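Local atomic coordinates of general Secretion Pathway Protein (Vibrio vulnificus, PDB entry 4G54), a protein that probably binds peptidoglycan in the periplasm, as part of the EpsAB fusion protein of the type II secretion system. Residues A[67-72]-A[95-100]. Sequence-based numbering, arbitrary orientation.
Sequences LNWQEL and LEVDPE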
ATOM      1  N   LEU A  67       5.338  12.254   6.707  1.00 22.17           N
ATOM      2  CA  LEU A  67       3.899  12.651   6.629  1.00 22.09           C
ATOM      3  C   LEU A  67       3.589  13.502   7.830  1.00 23.57           C
ATOM      4  O   LEU A  67       4.245  13.331   8.878  1.00 25.76           O
ATOM      5  CB  LEU A  67       2.934  11.470   6.675  1.00 22.90           C
ATOM      6  CG  LEU A  67       2.640  10.755   5.361  1.00 25.97           C
ATOM      7  CD1 LEU A  67       3.845  10.562   4.517  1.00 34.01           C
ATOM      8  CD2 LEU A  67       1.849   9.453   5.529  1.00 25.43           C
ATOM      9  N   ASN A  68       2.533  14.305   7.719  1.00 23.23           N
ATOM     10  CA  ASN A  68       1.940  14.933   8.943  1.00 23.10           C
ATOM     11  C   ASN A  68       0.703  14.108   9.306  1.00 21.69           C
ATOM     12  O   ASN A  68       0.342  13.079   8.639  1.00 21.98           O
ATOM     13  CB  ASN A  68       1.674  16.411   8.748  1.00 23.11           C
ATOM     14  CG  ASN A  68       0.707  16.690   7.588  1.00 26.42           C
ATOM     15  OD1 ASN A  68      -0.302  15.996   7.472  1.00 25.32           O
ATOM     16  ND2 ASN A  68       1.004  17.668   6.732  1.00 27.44           N
ATOM     17  N   TRP A  69       0.023  14.454  10.404  1.00 23.35           N
ATOM     18  CA  TRP A  69      -1.087  13.667  10.881  1.00 19.83           C
ATOM     19  C   TRP A  69      -2.289  13.730   9.961  1.00 22.54           C
ATOM     20  O   TRP A  69      -3.003  12.712   9.818  1.00 22.98           O
ATOM     21  CB  TRP A  69      -1.468  14.238  12.300  1.00 21.79           C
ATOM     22  CG  TRP A  69      -2.718  13.745  12.871  1.00 22.22           C
ATOM     23  CD1 TRP A  69      -3.714  14.539  13.389  1.00 21.83           C
ATOM     24  CD2 TRP A  69      -3.161  12.357  13.123  1.00 23.14           C
ATOM     25  NE1 TRP A  69      -4.728  13.773  13.934  1.00 24.35           N
ATOM     26  CE2 TRP A  69      -4.427  12.440  13.787  1.00 24.14           C
ATOM     27  CE3 TRP A  69      -2.616  11.086  12.859  1.00 19.14           C
ATOM     28  CZ2 TRP A  69      -5.165  11.307  14.172  1.00 25.34           C
ATOM     29  CZ3 TRP A  69      -3.349   9.957  13.248  1.00 22.21           C
ATOM     30  CH2 TRP A  69      -4.586  10.074  13.919  1.00 24.56           C
ATOM     31  N   GLN A  70      -2.526  14.902   9.343  1.00 21.82           N
ATOM     32  CA  GLN A  70      -3.617  15.058   8.349  1.00 22.28           C
ATOM     33  C   GLN A  70      -3.341  14.038   7.221  1.00 23.25           C
ATOM     34  O   GLN A  70      -4.229  13.255   6.836  1.00 24.03           O
ATOM     35  CB  GLN A  70      -3.680  16.506   7.807  1.00 25.70           C
ATOM     36  CG  GLN A  70      -4.684  16.615   6.665  1.00 33.87           C
ATOM     37  CD  GLN A  70      -6.186  16.619   7.045  1.00 50.55           C
ATOM     38  OE1 GLN A  70      -6.597  16.310   8.200  1.00 53.44           O
ATOM     39  NE2 GLN A  70      -7.040  16.962   6.033  1.00 54.75           N
ATOM     40  N   GLU A  71      -2.091  13.969   6.762  1.00 22.95           N
ATOM     41  CA  GLU A  71      -1.756  13.056   5.642  1.00 23.81           C
ATOM     42  C   GLU A  71      -1.869  11.586   6.080  1.00 23.82           C
ATOM     43  O   GLU A  71      -2.402  10.749   5.308  1.00 23.50           O
ATOM     44  CB  GLU A  71      -0.369  13.363   5.087  1.00 24.39           C
ATOM     45  CG  GLU A  71      -0.291  14.674   4.356  1.00 26.52           C
ATOM     46  CD  GLU A  71       1.131  15.198   4.134  1.00 33.61           C
ATOM     47  OE1 GLU A  71       2.088  14.823   4.856  1.00 28.89           O
ATOM     48  OE2 GLU A  71       1.286  16.030   3.191  1.00 38.91           O
ATOM     49  N   LEU A  72      -1.463  11.253   7.305  1.00 21.34           N
ATOM     50  CA  LEU A  72      -1.478   9.895   7.738  1.00 21.77           C
ATOM     51  C   LEU A  72      -2.939   9.428   7.754  1.00 20.65           C
ATOM     52  O   LEU A  72      -3.266   8.318   7.338  1.00 22.32           O
ATOM     53  CB  LEU A  72      -0.876   9.835   9.167  1.00 21.23           C
ATOM     54  CG  LEU A  72      -0.727   8.380   9.662  1.00 21.40           C
ATOM     55  CD1 LEU A  72       0.410   7.745   8.823  1.00 24.37           C
ATOM     56  CD2 LEU A  72      -0.333   8.337  11.115  1.00 19.83           C
ATOM     57  N   LEU A  95      -2.478  -0.205  10.937  1.00 18.52           N
ATOM     58  CA  LEU A  95      -3.481  -0.946  10.196  1.00 18.87           C
ATOM     59  C   LEU A  95      -4.606  -0.056   9.840  1.00 21.43           C
ATOM     60  O   LEU A  95      -5.113  -0.177   8.692  1.00 23.53           O
ATOM     61  CB  LEU A  95      -4.002  -2.176  11.066  1.00 17.81           C
ATOM     62  CG  LEU A  95      -5.142  -2.996  10.500  1.00 22.19           C
ATOM     63  CD1 LEU A  95      -4.677  -3.777   9.270  1.00 21.03           C
ATOM     64  CD2 LEU A  95      -5.596  -3.985  11.627  1.00 24.91           C
ATOM     65  N   GLU A  96      -5.128   0.735  10.791  1.00 21.85           N
ATOM     66  CA  GLU A  96      -6.186   1.692  10.415  1.00 24.14           C
ATOM     67  C   GLU A  96      -6.083   2.936  11.273  1.00 22.60           C
ATOM     68  O   GLU A  96      -5.433   2.932  12.276  1.00 23.94           O
ATOM     69  CB  GLU A  96      -7.554   1.103  10.485  1.00 27.95           C
ATOM     70  CG  GLU A  96      -7.897   0.520  11.797  1.00 29.52           C
ATOM     71  CD  GLU A  96      -9.284  -0.215  11.690  1.00 38.43           C
ATOM     72  OE1 GLU A  96      -9.382  -1.417  11.940  1.00 42.62           O
ATOM     73  OE2 GLU A  96     -10.266   0.475  11.306  1.00 45.78           O
ATOM     74  N   VAL A  97      -6.772   3.963  10.838  1.00 23.80           N
ATOM     75  CA  VAL A  97      -6.601   5.277  11.458  1.00 23.58           C
ATOM     76  C   VAL A  97      -7.879   6.058  11.310  1.00 24.57           C
ATOM     77  O   VAL A  97      -8.553   5.988  10.252  1.00 25.03           O
ATOM     78  CB  VAL A  97      -5.428   6.068  10.814  1.00 23.66           C
ATOM     79  CG1 VAL A  97      -5.527   6.170   9.220  1.00 24.39           C
ATOM     80  CG2 VAL A  97      -5.341   7.487  11.447  1.00 24.04           C
ATOM     81  N   ASP A  98      -8.233   6.787  12.375  1.00 24.53           N
ATOM     82  CA  ASP A  98      -9.370   7.752  12.299  1.00 27.91           C
ATOM     83  C   ASP A  98      -8.954   8.980  13.133  1.00 26.83           C
ATOM     84  O   ASP A  98      -7.842   8.972  13.659  1.00 24.96           O
ATOM     85  CB  ASP A  98     -10.716   7.107  12.662  1.00 31.02           C
ATOM     86  CG  ASP A  98     -10.874   6.794  14.145  1.00 35.50           C
ATOM     87  OD1 ASP A  98     -10.250   7.471  14.998  1.00 36.25           O
ATOM     88  OD2 ASP A  98     -11.722   5.913  14.481  1.00 42.78           O
ATOM     89  N   PRO A  99      -9.754  10.059  13.177  1.00 28.95           N
ATOM     90  CA  PRO A  99      -9.293  11.246  13.954  1.00 29.24           C
ATOM     91  C   PRO A  99      -8.988  11.029  15.414  1.00 28.83           C
ATOM     92  O   PRO A  99      -8.260  11.855  16.005  1.00 29.17           O
ATOM     93  CB  PRO A  99     -10.494  12.198  13.856  1.00 32.29           C
ATOM     94  CG  PRO A  99     -11.037  11.844  12.509  1.00 31.30           C
ATOM     95  CD  PRO A  99     -10.944  10.380  12.372  1.00 32.68           C
ATOM     96  N   GLU A 100      -9.508   9.947  15.979  1.00 28.57           N
ATOM     97  CA  GLU A 100      -9.336   9.751  17.408  1.00 30.64           C
ATOM     98  C   GLU A 100      -8.307   8.680  17.841  1.00 29.51           C
ATOM     99  O   GLU A 100      -7.801   8.741  18.987  1.00 30.48           O
ATOM    100  CB  GLU A 100     -10.716   9.438  18.031  1.00 33.73           C
ATOM    101  CG  GLU A 100     -11.723  10.627  18.020  1.00 40.35           C
ATOM    102  CD  GLU A 100     -13.077  10.201  18.592  1.00 49.47           C
ATOM    103  OE1 GLU A 100     -13.376   8.986  18.552  1.00 54.35           O
ATOM    104  OE2 GLU A 100     -13.836  11.047  19.103  1.00 54.37           O
TER
HETATM  105  O   HOH W   1      -7.382  14.337  15.266  1.00 22.28           O
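One tryptophan makes most of this contact, and it reaches the turn both directly and through a water. The indole of Trp69 presents its edge to Pro99 O, and a water lying in the ring plane accepts from NE1 of Trp69 at 3.0 Å and donates to Pro99 O. Proline restrains phi at the turn while its backbone C=O takes the water. The benzo end of the indole lies close by: CH2 of Trp69 comes within 3.4 Å of Asp98 O at an oblique angle, while CZ3 packs 3.6 Å from CG2 of Val97. The long, flat indole spans the gap; CG of Trp69 lies anti to the backbone N (chi1 170°), which carries the ring toward the turn. Val97, branched at CB, sends CG2 to the indole and CG1 to Leu72 O, 3.6 Å away, one methyl meeting the ring and the other the helix backbone. Trp69 also packs on Val102 of strand 101-105 and on Val115, Leu118 and Met119 of helix 115-121.

Both backbones are held locally. Asn68, short and able to accept, caps the helix by taking Glu71 N on OD1 at 2.8 Å, almost in line with its C=O bond; in return, OE1 of Glu71 accepts from Asn68 N. Across the way, Asp98 OD1 accepts from Glu100 N at 2.8 Å, and also from Arg101 N. A capping box thus begins the short helix, and an Asx turn shapes the connection of the beta hairpin formed by strands 88-97 and 101-105, in the antiparallel sheet of the peptidase C39-like domain.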